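Local coordinates for Mlr6093 protein (Mesorhizobium loti, PDB 2QJ8) that probably acts as a zinc-dependent hydrolase of the succinylglutamate desuccinylase/aspartoacylase family, cleaving ester bonds or non-peptide linear amides, at residues P46-T51 and G79-V84; V134-D139 and G199-C204; E269-V274 and V284-P289; D276-G281 and I300-K305. All coordinates share one frame; numbering follows the deposited sequence. Where two conformers were deposited one is given.

How the interactions relate
Interactions 1 and 2 form one block in the catalytic domain, with centres about 10 Å apart. Strands 47-52 and 136-144 are neighbours there. L138 N probably donates to L49 O at 2.8 Å, and T51 OG1 and D139 OD1 are 2.8 Å apart. In this family, zinc ligands follow strands of this kind, so both contacts probably underlie the active site. Interactions 3 and 4 lie in the C-terminal beta region, with centres about 12 Å apart. They meet through V284 N to I300 O at 2.9 Å and G285 O to I300 N at 2.9 Å. The centres of interactions 1 and 3 are about 40 Å apart, on opposite sides of the chain's centre.

Interaction 1: residues P46-T51 and G79-V84; sequences PSLLIT and GRIIIV
L48 O is gripped by two groups of the neighbouring strand. I82 N donates to L48 O at 2.8 Å, and the bond is nearly straight at 172°. The CA-H of I81 also points at this oxygen, with I81 CA to L48 O at 3.4 Å. I50 O repeats the pattern with V84 N and the CA-H of I83. In the other direction, I50 N donates to I82 O at 2.9 Å. Five N-H...O bonds join P46-T51 to G79-V84, and the two strand axes come within 4.7 Å. The strands run parallel. They are the two strands of a beta-alpha-beta unit whose helix is 60-75.

L48, I50, I81 and I83 share one face of the sheet, and I50 and I83 pack there on L68 of that helix. I50 has CG1 beside its own backbone N (chi1 -48°). This sends CD1 back toward the strand start, where I50 CD1 meets I81 CG2 at 4.1 Å. I50 CB touches I83 CG1 at 4.0 Å. On the face of L49 and I82, L49 holds CG trans to its N (chi1 172°). Its CD1 reaches across to I82 CG2 at 3.9 Å.

The polar ends on that face look elsewhere. S47 OG bonds D135 N, T51 OG1 bonds D139, and R80 pairs with D13. At the strand start, a CB on G79 would collide with P46 O. Main-chain bonds set the register, and aliphatic branches fill the face of L48 and I50. This is consistent with a firmly aligned strand pair ahead of the His-x-x-Glu zinc motif expected shortly after T51.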
loop_
_atom_site.group_PDB
_atom_site.type_symbol
_atom_site.label_atom_id
_atom_site.label_comp_id
_atom_site.label_asym_id
_atom_site.label_seq_id
_atom_site.Cartn_x
_atom_site.Cartn_y
_atom_site.Cartn_z
ATOM N N PRO A 46 -33.204 -3.313 -15.083
ATOM C CA PRO A 46 -32.470 -2.349 -14.270
ATOM C C PRO A 46 -31.304 -1.658 -14.966
ATOM O O PRO A 46 -30.718 -2.224 -15.891
ATOM C CB PRO A 46 -31.952 -3.215 -13.122
ATOM C CG PRO A 46 -32.892 -4.354 -13.086
ATOM C CD PRO A 46 -33.166 -4.651 -14.472
ATOM N N SER A 47 -30.995 -0.435 -14.539
ATOM C CA SER A 47 -29.892 0.338 -15.101
ATOM C C SER A 47 -28.858 0.560 -13.984
ATOM O O SER A 47 -29.215 0.910 -12.866
ATOM C CB SER A 47 -30.369 1.673 -15.629
ATOM O OG SER A 47 -31.036 2.358 -14.592
ATOM N N LEU A 48 -27.593 0.415 -14.326
ATOM C CA LEU A 48 -26.489 0.485 -13.376
ATOM C C LEU A 48 -25.231 1.073 -13.975
ATOM O O LEU A 48 -24.854 0.716 -15.084
ATOM C CB LEU A 48 -26.150 -0.949 -12.916
ATOM C CG LEU A 48 -24.971 -1.112 -11.929
ATOM C CD1 LEU A 48 -25.310 -0.481 -10.573
ATOM C CD2 LEU A 48 -24.541 -2.566 -11.784
ATOM N N LEU A 49 -24.584 1.971 -13.232
ATOM C CA LEU A 49 -23.270 2.462 -13.572
ATOM C C LEU A 49 -22.325 1.904 -12.529
ATOM O O LEU A 49 -22.609 2.005 -11.344
ATOM C CB LEU A 49 -23.189 3.984 -13.499
ATOM C CG LEU A 49 -21.810 4.637 -13.648
ATOM C CD1 LEU A 49 -21.151 4.357 -15.034
ATOM C CD2 LEU A 49 -21.998 6.128 -13.410
ATOM N N ILE A 50 -21.196 1.371 -12.974
ATOM C CA ILE A 50 -20.111 0.928 -12.115
ATOM C C ILE A 50 -18.864 1.759 -12.406
ATOM O O ILE A 50 -18.358 1.786 -13.539
ATOM C CB ILE A 50 -19.762 -0.580 -12.320
ATOM C CG1 ILE A 50 -21.033 -1.416 -12.309
ATOM C CG2 ILE A 50 -18.734 -1.043 -11.261
ATOM C CD1 ILE A 50 -20.776 -2.883 -12.265
ATOM N N THR A 51 -18.340 2.408 -11.369
ATOM C CA THR A 51 -17.172 3.257 -11.477
ATOM C C THR A 51 -15.986 2.723 -10.636
ATOM O O THR A 51 -16.184 2.163 -9.561
ATOM C CB THR A 51 -17.468 4.715 -11.058
ATOM O OG1 THR A 51 -17.949 4.776 -9.712
ATOM C CG2 THR A 51 -18.483 5.385 -11.973
ATOM N N GLY A 79 -31.509 -5.537 -18.826
ATOM C CA GLY A 79 -31.182 -4.162 -18.473
ATOM C C GLY A 79 -29.953 -3.593 -19.141
ATOM O O GLY A 79 -29.529 -4.080 -20.182
ATOM N N ARG A 80 -29.377 -2.559 -18.521
ATOM C CA ARG A 80 -28.197 -1.924 -19.039
ATOM C C ARG A 80 -27.177 -1.667 -17.909
ATOM O O ARG A 80 -27.521 -1.110 -16.887
ATOM C CB ARG A 80 -28.547 -0.603 -19.750
ATOM C CG ARG A 80 -27.350 -0.009 -20.569
ATOM C CD ARG A 80 -27.627 1.430 -20.975
ATOM N NE ARG A 80 -28.601 1.501 -22.049
ATOM C CZ ARG A 80 -29.392 2.536 -22.344
ATOM N NH1 ARG A 80 -29.435 3.648 -21.605
ATOM N NH2 ARG A 80 -30.209 2.417 -23.390
ATOM N N ILE A 81 -25.935 -2.090 -18.141
ATOM C CA ILE A 81 -24.813 -1.890 -17.221
ATOM C C ILE A 81 -23.739 -1.122 -17.951
ATOM O O ILE A 81 -23.270 -1.546 -19.013
ATOM C CB ILE A 81 -24.220 -3.215 -16.672
ATOM C CG1 ILE A 81 -25.300 -3.979 -15.919
ATOM C CG2 ILE A 81 -23.004 -2.873 -15.742
ATOM C CD1 ILE A 81 -24.910 -5.391 -15.456
ATOM N N ILE A 82 -23.389 0.046 -17.417
ATOM C CA ILE A 82 -22.332 0.866 -17.970
ATOM C C ILE A 82 -21.161 0.764 -16.976
ATOM O O ILE A 82 -21.381 0.778 -15.775
ATOM C CB ILE A 82 -22.766 2.379 -18.127
ATOM C CG1 ILE A 82 -24.021 2.532 -19.012
ATOM C CG2 ILE A 82 -21.637 3.175 -18.702
ATOM C CD1 ILE A 82 -24.623 4.000 -19.011
ATOM N N ILE A 83 -19.930 0.624 -17.481
ATOM C CA ILE A 83 -18.729 0.529 -16.621
ATOM C C ILE A 83 -17.628 1.453 -17.100
ATOM O O ILE A 83 -17.320 1.464 -18.305
ATOM C CB ILE A 83 -18.136 -0.924 -16.537
ATOM C CG1 ILE A 83 -19.192 -1.935 -16.073
ATOM C CG2 ILE A 83 -16.937 -0.973 -15.563
ATOM C CD1 ILE A 83 -18.768 -3.453 -16.130
ATOM N N VAL A 84 -17.084 2.246 -16.160
ATOM C CA VAL A 84 -15.933 3.142 -16.405
ATOM C C VAL A 84 -14.865 2.714 -15.380
ATOM O O VAL A 84 -14.884 3.150 -14.232
ATOM C CB VAL A 84 -16.307 4.653 -16.380
ATOM C CG1 VAL A 84 -17.174 5.008 -15.200
ATOM C CG2 VAL A 84 -15.053 5.536 -16.461
#

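Interaction 2: residues V134-D139 and G199-C204; sequences VDTVLD and GKTFIC
Strands 136-139 and 201-204 run parallel, 4.8 Å between axes and 11° apart in direction. They are neighbours in the central sheet of the catalytic domain, which has the alpha/beta fold of zinc exopeptidases. The N-H groups alternate across the gap: I203 N donates to V137 O at 2.9 Å, and D139 N to I203 O at 2.8 Å.

K200 lies where the pairing begins. Its CB and CG rest beside D135 O, and its extended chain carries NZ on to V134 O. That bond is weak in spite of K200 NZ to V134 O at 2.9 Å. NZ also bonds Q198. Cutting K200 back to an alanine would probably leave V134 O and Q198 without the ammonium and open a gap beside V134 O, where CD and CE had lain.

V137, D139 and F202 share a face, and helix 190-197 packs on V137 and F202. F202 has its ring trans to the backbone N (chi1 -180°), which brings CD1 and CE1 over to the neighbouring strand. F202 CD1 meets V137 CB at 3.9 Å, and CE1 reaches D139 CB. The carboxylate of D139 has T51 as its partner. In this family a zinc-binding histidine is expected just beyond D139.

The other face carries T136, L138, T201 and I203, with helix 161-172 packing on T201 and I203. L138 CD1 crosses to I203 CG2 at 3.9 Å. T136 and T201 lie side by side with their methyls touching. One water bridges their hydroxyls, 2.6 Å from T136 OG1 and 2.9 Å from T201 OG1.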
loop_
_atom_site.group_PDB
_atom_site.type_symbol
_atom_site.label_atom_id
_atom_site.label_comp_id
_atom_site.label_asym_id
_atom_site.label_seq_id
_atom_site.Cartn_x
_atom_site.Cartn_y
_atom_site.Cartn_z
ATOM N N VAL A 134 -29.008 6.072 -15.435
ATOM C CA VAL A 134 -28.946 5.005 -14.436
ATOM C C VAL A 134 -29.709 5.322 -13.148
ATOM O O VAL A 134 -29.847 6.464 -12.763
ATOM C CB VAL A 134 -27.487 4.549 -14.151
ATOM C CG1 VAL A 134 -26.827 4.077 -15.469
ATOM C CG2 VAL A 134 -26.662 5.662 -13.479
ATOM N N ASP A 135 -30.241 4.279 -12.521
ATOM C CA ASP A 135 -30.936 4.382 -11.244
ATOM C C ASP A 135 -30.052 3.975 -10.059
ATOM O O ASP A 135 -30.410 4.267 -8.917
ATOM C CB ASP A 135 -32.167 3.483 -11.243
ATOM C CG ASP A 135 -33.247 3.932 -12.258
ATOM O OD1 ASP A 135 -33.451 5.154 -12.403
ATOM O OD2 ASP A 135 -33.898 3.053 -12.882
ATOM N N THR A 136 -28.935 3.307 -10.328
ATOM C CA THR A 136 -28.063 2.720 -9.294
ATOM C C THR A 136 -26.639 2.983 -9.726
ATOM O O THR A 136 -26.324 2.905 -10.907
ATOM C CB THR A 136 -28.355 1.183 -9.127
ATOM O OG1 THR A 136 -29.738 0.989 -8.821
ATOM C CG2 THR A 136 -27.515 0.513 -8.006
ATOM N N VAL A 137 -25.809 3.431 -8.794
ATOM C CA VAL A 137 -24.406 3.601 -9.055
ATOM C C VAL A 137 -23.648 2.755 -8.041
ATOM O O VAL A 137 -23.937 2.814 -6.839
ATOM C CB VAL A 137 -23.913 5.059 -8.967
ATOM C CG1 VAL A 137 -22.411 5.072 -9.198
ATOM C CG2 VAL A 137 -24.625 5.959 -9.973
ATOM N N LEU A 138 -22.709 1.964 -8.543
ATOM C CA LEU A 138 -21.806 1.146 -7.746
ATOM C C LEU A 138 -20.395 1.721 -7.907
ATOM O O LEU A 138 -19.823 1.628 -8.999
ATOM C CB LEU A 138 -21.846 -0.323 -8.188
ATOM C CG LEU A 138 -20.814 -1.306 -7.583
ATOM C CD1 LEU A 138 -20.881 -1.377 -6.034
ATOM C CD2 LEU A 138 -21.021 -2.662 -8.198
ATOM N N ASP A 139 -19.839 2.303 -6.839
ATOM C CA ASP A 139 -18.460 2.833 -6.864
ATOM C C ASP A 139 -17.525 1.855 -6.155
ATOM O O ASP A 139 -17.782 1.464 -5.019
ATOM C CB ASP A 139 -18.409 4.223 -6.237
ATOM C CG ASP A 139 -17.004 4.892 -6.324
ATOM O OD1 ASP A 139 -16.341 4.916 -7.394
ATOM O OD2 ASP A 139 -16.582 5.444 -5.289
ATOM N N GLY A 199 -32.027 11.051 -5.641
ATOM C CA GLY A 199 -32.835 10.016 -5.021
ATOM C C GLY A 199 -32.567 8.627 -5.532
ATOM O O GLY A 199 -33.487 7.812 -5.636
ATOM N N LYS A 200 -31.299 8.356 -5.826
ATOM C CA LYS A 200 -30.844 7.095 -6.372
ATOM C C LYS A 200 -30.154 6.209 -5.329
ATOM O O LYS A 200 -29.876 6.613 -4.164
ATOM C CB LYS A 200 -29.929 7.377 -7.591
ATOM C CG LYS A 200 -30.729 7.931 -8.799
ATOM C CD LYS A 200 -29.848 8.299 -10.005
ATOM C CE LYS A 200 -30.696 8.930 -11.130
ATOM N NZ LYS A 200 -29.836 9.369 -12.272
ATOM N N THR A 201 -29.949 4.963 -5.744
ATOM C CA THR A 201 -29.251 3.952 -4.938
ATOM C C THR A 201 -27.773 4.120 -5.221
ATOM O O THR A 201 -27.353 4.008 -6.357
ATOM C CB THR A 201 -29.717 2.557 -5.297
ATOM O OG1 THR A 201 -31.104 2.482 -4.990
ATOM C CG2 THR A 201 -28.926 1.462 -4.494
ATOM N N PHE A 202 -27.004 4.522 -4.209
ATOM C CA PHE A 202 -25.570 4.688 -4.353
ATOM C C PHE A 202 -24.892 3.714 -3.397
ATOM O O PHE A 202 -25.116 3.802 -2.182
ATOM C CB PHE A 202 -25.189 6.126 -4.044
ATOM C CG PHE A 202 -23.715 6.426 -4.166
ATOM C CD1 PHE A 202 -22.963 5.972 -5.266
ATOM C CD2 PHE A 202 -23.087 7.235 -3.226
ATOM C CE1 PHE A 202 -21.619 6.268 -5.401
ATOM C CE2 PHE A 202 -21.724 7.555 -3.357
ATOM C CZ PHE A 202 -20.987 7.058 -4.449
ATOM N N ILE A 203 -24.084 2.805 -3.953
ATOM C CA ILE A 203 -23.383 1.750 -3.206
ATOM C C ILE A 203 -21.866 1.894 -3.383
ATOM O O ILE A 203 -21.368 2.034 -4.490
ATOM C CB ILE A 203 -23.939 0.350 -3.589
ATOM C CG1 ILE A 203 -25.378 0.232 -3.069
ATOM C CG2 ILE A 203 -23.148 -0.750 -2.978
ATOM C CD1 ILE A 203 -26.045 -1.021 -3.487
ATOM N N CYS A 204 -21.159 1.923 -2.248
ATOM C CA CYS A 204 -19.729 2.109 -2.206
ATOM C C CYS A 204 -19.059 0.893 -1.557
ATOM O O CYS A 204 -19.232 0.674 -0.361
ATOM C CB CYS A 204 -19.479 3.388 -1.410
ATOM S SG CYS A 204 -17.847 4.009 -1.503
HETATM O O HOH W 1 -31.486 0.340 -6.979
#

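Interaction 3: residues E269-V274 and V284-P289; sequences EPRCSV and VGVLHP
E269 reaches H288 with its carboxylate, and its CB lies close as well. E269 CB is 3.7 Å from H288 NE2, and near V286 O too. CG is trans to the backbone N (chi1 174°) and the chain stays extended, which carries the carboxylate out to the edge of the imidazole. There H288 NE2 donates to E269 OE1 at 2.7 Å. OE1 uses its anti lone pair and sits in the ring plane, and the carboxylate and ring are only 21° from coplanar. R271 NE makes a salt bridge to E269 OE2 at 3.2 Å, its hydrogen bond weak, and R67 of the second subunit pairs with the same oxygen.

The backbones belong to a four-stranded antiparallel sheet. E269 and V286 form a hydrogen-bonded pair, with E269 N to V286 O at 2.8 Å. V284 and G285 make a classic beta bulge opposite I300. A CB on G285 would press tightly on E269 O.

A leucine in place of H288 would probably leave E269 OE1 without its N-H donor, with the carboxylate held through OE2 alone. Beyond the strand, R271 N bonds V284 O at 2.8 Å. C272 SG then packs on V284 CG1 at 3.5 Å.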
loop_
_atom_site.group_PDB
_atom_site.type_symbol
_atom_site.label_atom_id
_atom_site.label_comp_id
_atom_site.label_asym_id
_atom_site.label_seq_id
_atom_site.Cartn_x
_atom_site.Cartn_y
_atom_site.Cartn_z
ATOM N N GLU A 269 2.308 2.519 14.716
ATOM C CA GLU A 269 2.561 1.105 14.546
ATOM C C GLU A 269 1.269 0.369 14.882
ATOM O O GLU A 269 0.866 0.397 16.038
ATOM C CB GLU A 269 3.658 0.641 15.501
ATOM C CG GLU A 269 3.855 -0.874 15.471
ATOM C CD GLU A 269 4.821 -1.373 16.473
ATOM O OE1 GLU A 269 5.441 -0.588 17.201
ATOM O OE2 GLU A 269 4.954 -2.595 16.540
ATOM N N PRO A 270 0.646 -0.321 13.901
ATOM C CA PRO A 270 -0.542 -1.079 14.259
ATOM C C PRO A 270 -0.213 -2.266 15.205
ATOM O O PRO A 270 0.854 -2.850 15.120
ATOM C CB PRO A 270 -1.059 -1.585 12.916
ATOM C CG PRO A 270 0.121 -1.619 12.038
ATOM C CD PRO A 270 0.976 -0.471 12.474
ATOM N N ARG A 271 -1.125 -2.553 16.115
ATOM C CA ARG A 271 -1.007 -3.665 17.070
ATOM C C ARG A 271 -2.236 -4.622 16.990
ATOM O O ARG A 271 -2.495 -5.377 17.901
ATOM C CB ARG A 271 -0.762 -3.089 18.463
ATOM C CG ARG A 271 0.646 -2.498 18.681
ATOM C CD ARG A 271 1.657 -3.632 18.949
ATOM N NE ARG A 271 3.048 -3.199 19.085
ATOM C CZ ARG A 271 3.621 -2.689 20.183
ATOM N NH1 ARG A 271 2.943 -2.486 21.314
ATOM N NH2 ARG A 271 4.910 -2.348 20.138
ATOM N N CYS A 272 -2.961 -4.602 15.869
ATOM C CA CYS A 272 -4.098 -5.480 15.646
ATOM C C CYS A 272 -4.385 -5.493 14.153
ATOM O O CYS A 272 -3.915 -4.618 13.412
ATOM C CB CYS A 272 -5.330 -5.041 16.467
ATOM S SG CYS A 272 -5.913 -3.437 16.020
ATOM N N SER A 273 -5.125 -6.503 13.710
ATOM C CA SER A 273 -5.456 -6.702 12.300
ATOM C C SER A 273 -6.926 -6.527 12.032
ATOM O O SER A 273 -7.727 -6.614 12.949
ATOM C CB SER A 273 -5.058 -8.118 11.890
ATOM O OG SER A 273 -3.657 -8.274 11.945
ATOM N N VAL A 274 -7.284 -6.291 10.764
ATOM C CA VAL A 274 -8.697 -6.164 10.380
ATOM C C VAL A 274 -9.423 -7.458 10.794
ATOM O O VAL A 274 -8.851 -8.519 10.704
ATOM C CB VAL A 274 -8.868 -5.840 8.883
ATOM C CG1 VAL A 274 -10.302 -6.044 8.442
ATOM C CG2 VAL A 274 -8.389 -4.400 8.607
ATOM N N VAL A 284 -4.565 -0.774 20.426
ATOM C CA VAL A 284 -4.842 -0.981 19.014
ATOM C C VAL A 284 -3.599 -0.599 18.196
ATOM O O VAL A 284 -3.344 -1.194 17.170
ATOM C CB VAL A 284 -6.164 -0.250 18.592
ATOM C CG1 VAL A 284 -6.305 -0.155 17.085
ATOM C CG2 VAL A 284 -7.365 -0.976 19.222
ATOM N N GLY A 285 -2.827 0.369 18.680
ATOM C CA GLY A 285 -1.588 0.765 18.063
ATOM C C GLY A 285 -0.741 1.573 19.014
ATOM O O GLY A 285 -1.185 1.939 20.109
ATOM N N VAL A 286 0.489 1.817 18.599
ATOM C CA VAL A 286 1.472 2.557 19.371
ATOM C C VAL A 286 2.031 3.701 18.515
ATOM O O VAL A 286 2.231 3.521 17.321
ATOM C CB VAL A 286 2.594 1.590 19.832
ATOM C CG1 VAL A 286 3.783 2.336 20.399
ATOM C CG2 VAL A 286 2.046 0.601 20.857
ATOM N N LEU A 287 2.290 4.850 19.133
ATOM C CA LEU A 287 2.841 5.993 18.445
ATOM C C LEU A 287 4.264 6.207 18.958
ATOM O O LEU A 287 4.495 6.368 20.148
ATOM C CB LEU A 287 1.966 7.221 18.689
ATOM C CG LEU A 287 2.258 8.496 17.905
ATOM C CD1 LEU A 287 1.846 8.348 16.453
ATOM C CD2 LEU A 287 1.499 9.625 18.547
ATOM N N HIS A 288 5.222 6.156 18.046
ATOM C CA HIS A 288 6.616 6.349 18.357
ATOM C C HIS A 288 6.960 7.802 18.011
ATOM O O HIS A 288 6.804 8.185 16.850
ATOM C CB HIS A 288 7.455 5.398 17.497
ATOM C CG HIS A 288 7.125 3.949 17.691
ATOM N ND1 HIS A 288 7.549 3.231 18.786
ATOM C CD2 HIS A 288 6.432 3.080 16.919
ATOM C CE1 HIS A 288 7.118 1.987 18.690
ATOM N NE2 HIS A 288 6.445 1.867 17.563
ATOM N N PRO A 289 7.481 8.595 18.971
ATOM C CA PRO A 289 7.826 10.009 18.696
ATOM C C PRO A 289 8.953 10.179 17.676
ATOM O O PRO A 289 9.983 9.520 17.799
ATOM C CB PRO A 289 8.273 10.517 20.059
ATOM C CG PRO A 289 8.803 9.327 20.740
ATOM C CD PRO A 289 7.853 8.235 20.349
#

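Interaction 4: residues D276-G281 and I300-K305; sequences DEVEQG and IRAQSK
This is a partly buried, mainly polar contact between two segments that are mostly loop, in the C-terminal beta region. Its ends are tied by charged side chains. At one end K305 NZ forms a salt bridge with E279 OE2 at 2.7 Å. E279 is bent at chi2, and the lysine is extended until a last turn (chi4 63°) swings NZ inward. The ammonium approaches 42° out of the carboxylate plane. A water accepts from K305 NZ at 2.9 Å and donates to V278 O at 3.2 Å, so the ammonium is also linked to the main chain.

D276-G281 passes through the short strand 277-278, which pairs antiparallel with strand 306-312. Residues 300-305 lead from strand 298-301 into that same partner. V278 CG2 meets A302 CB at 3.9 Å, a small apolar patch between the segments, and A302 also packs on L326. Q280 lays its CG against Q303 O.

At the far end G281 N donates to A302 O at 2.8 Å, tilted from the carbonyl plane. With phi at 90°, a CB on G281 would jam against the carbonyl oxygen of Q280. R301 NH1 donates almost straight down the carbonyl of G281, at 2.9 Å from G281 O, with that oxygen near the guanidinium plane.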
loop_
_atom_site.group_PDB
_atom_site.type_symbol
_atom_site.label_atom_id
_atom_site.label_comp_id
_atom_site.label_asym_id
_atom_site.label_seq_id
_atom_site.Cartn_x
_atom_site.Cartn_y
_atom_site.Cartn_z
ATOM N N ASP A 276 -10.110 -8.374 13.907
ATOM C CA ASP A 276 -9.834 -8.731 15.285
ATOM C C ASP A 276 -10.914 -8.138 16.157
ATOM O O ASP A 276 -11.357 -7.012 15.921
ATOM C CB ASP A 276 -8.501 -8.168 15.799
ATOM C CG ASP A 276 -7.280 -8.899 15.274
ATOM O OD1 ASP A 276 -7.376 -9.929 14.555
ATOM O OD2 ASP A 276 -6.184 -8.400 15.591
ATOM N N GLU A 277 -11.302 -8.897 17.181
ATOM C CA GLU A 277 -12.270 -8.474 18.181
ATOM C C GLU A 277 -11.421 -8.027 19.366
ATOM O O GLU A 277 -10.685 -8.847 19.942
ATOM C CB GLU A 277 -13.182 -9.657 18.533
ATOM C CG GLU A 277 -14.034 -10.120 17.342
ATOM C CD GLU A 277 -14.985 -11.259 17.667
ATOM O OE1 GLU A 277 -14.698 -12.041 18.607
ATOM O OE2 GLU A 277 -16.023 -11.373 16.961
ATOM N N VAL A 278 -11.476 -6.733 19.700
ATOM C CA VAL A 278 -10.679 -6.166 20.792
ATOM C C VAL A 278 -11.569 -5.814 21.998
ATOM O O VAL A 278 -12.757 -5.535 21.833
ATOM C CB VAL A 278 -9.866 -4.945 20.321
ATOM C CG1 VAL A 278 -8.974 -5.334 19.103
ATOM C CG2 VAL A 278 -10.767 -3.781 19.987
ATOM N N GLU A 279 -11.005 -5.913 23.200
ATOM C CA GLU A 279 -11.715 -5.580 24.438
ATOM C C GLU A 279 -11.514 -4.104 24.726
ATOM O O GLU A 279 -10.587 -3.489 24.213
ATOM C CB GLU A 279 -11.180 -6.406 25.628
ATOM C CG GLU A 279 -11.306 -7.931 25.487
ATOM C CD GLU A 279 -12.752 -8.431 25.380
ATOM O OE1 GLU A 279 -13.686 -7.729 25.829
ATOM O OE2 GLU A 279 -12.953 -9.550 24.857
ATOM N N GLN A 280 -12.384 -3.556 25.560
ATOM C CA GLN A 280 -12.312 -2.173 25.987
ATOM C C GLN A 280 -10.956 -1.975 26.669
ATOM O O GLN A 280 -10.595 -2.738 27.561
ATOM C CB GLN A 280 -13.434 -1.904 26.980
ATOM C CG GLN A 280 -13.514 -0.471 27.507
ATOM C CD GLN A 280 -14.577 -0.307 28.584
ATOM O OE1 GLN A 280 -15.162 -1.290 29.059
ATOM N NE2 GLN A 280 -14.802 0.936 29.006
ATOM N N GLY A 281 -10.209 -0.966 26.237
ATOM C CA GLY A 281 -8.877 -0.701 26.766
ATOM C C GLY A 281 -7.707 -1.384 26.062
ATOM O O GLY A 281 -6.584 -1.086 26.393
ATOM N N ILE A 300 -2.332 3.762 22.014
ATOM C CA ILE A 300 -3.632 4.222 21.496
ATOM C C ILE A 300 -4.613 3.059 21.773
ATOM O O ILE A 300 -4.515 1.996 21.152
ATOM C CB ILE A 300 -3.572 4.598 19.992
ATOM C CG1 ILE A 300 -2.488 5.666 19.726
ATOM C CG2 ILE A 300 -4.969 5.073 19.518
ATOM C CD1 ILE A 300 -2.243 5.964 18.299
ATOM N N ARG A 301 -5.538 3.263 22.718
ATOM C CA ARG A 301 -6.433 2.201 23.181
ATOM C C ARG A 301 -7.906 2.294 22.737
ATOM O O ARG A 301 -8.461 3.394 22.588
ATOM C CB ARG A 301 -6.385 2.156 24.705
ATOM C CG ARG A 301 -5.049 1.741 25.289
ATOM C CD ARG A 301 -5.006 1.952 26.788
ATOM N NE ARG A 301 -3.678 1.603 27.290
ATOM C CZ ARG A 301 -3.279 0.395 27.699
ATOM N NH1 ARG A 301 -4.078 -0.659 27.693
ATOM N NH2 ARG A 301 -2.027 0.221 28.113
ATOM N N ALA A 302 -8.518 1.121 22.549
ATOM C CA ALA A 302 -9.939 0.985 22.233
ATOM C C ALA A 302 -10.794 1.503 23.416
ATOM O O ALA A 302 -10.516 1.215 24.590
ATOM C CB ALA A 302 -10.287 -0.475 21.949
ATOM N N GLN A 303 -11.820 2.278 23.093
ATOM C CA GLN A 303 -12.740 2.821 24.093
ATOM C C GLN A 303 -13.902 1.885 24.422
ATOM O O GLN A 303 -14.673 2.179 25.330
ATOM C CB GLN A 303 -13.265 4.179 23.659
ATOM C CG GLN A 303 -12.161 5.196 23.501
ATOM C CD GLN A 303 -12.668 6.579 23.167
ATOM O OE1 GLN A 303 -13.658 7.056 23.726
ATOM N NE2 GLN A 303 -11.961 7.247 22.277
ATOM N N SER A 304 -14.046 0.781 23.687
ATOM C CA SER A 304 -15.085 -0.200 23.956
ATOM C C SER A 304 -14.753 -1.502 23.259
ATOM O O SER A 304 -13.882 -1.550 22.379
ATOM C CB SER A 304 -16.471 0.275 23.464
ATOM O OG SER A 304 -16.607 0.089 22.072
ATOM N N LYS A 305 -15.474 -2.552 23.648
ATOM C CA LYS A 305 -15.322 -3.850 23.028
ATOM C C LYS A 305 -15.842 -3.648 21.623
ATOM O O LYS A 305 -16.935 -3.131 21.450
ATOM C CB LYS A 305 -16.126 -4.930 23.769
ATOM C CG LYS A 305 -15.947 -6.307 23.184
ATOM C CD LYS A 305 -16.709 -7.348 23.932
ATOM C CE LYS A 305 -16.529 -8.700 23.270
ATOM N NZ LYS A 305 -15.111 -9.164 23.281
HETATM O O HOH W 2 -14.707 -7.823 20.771
#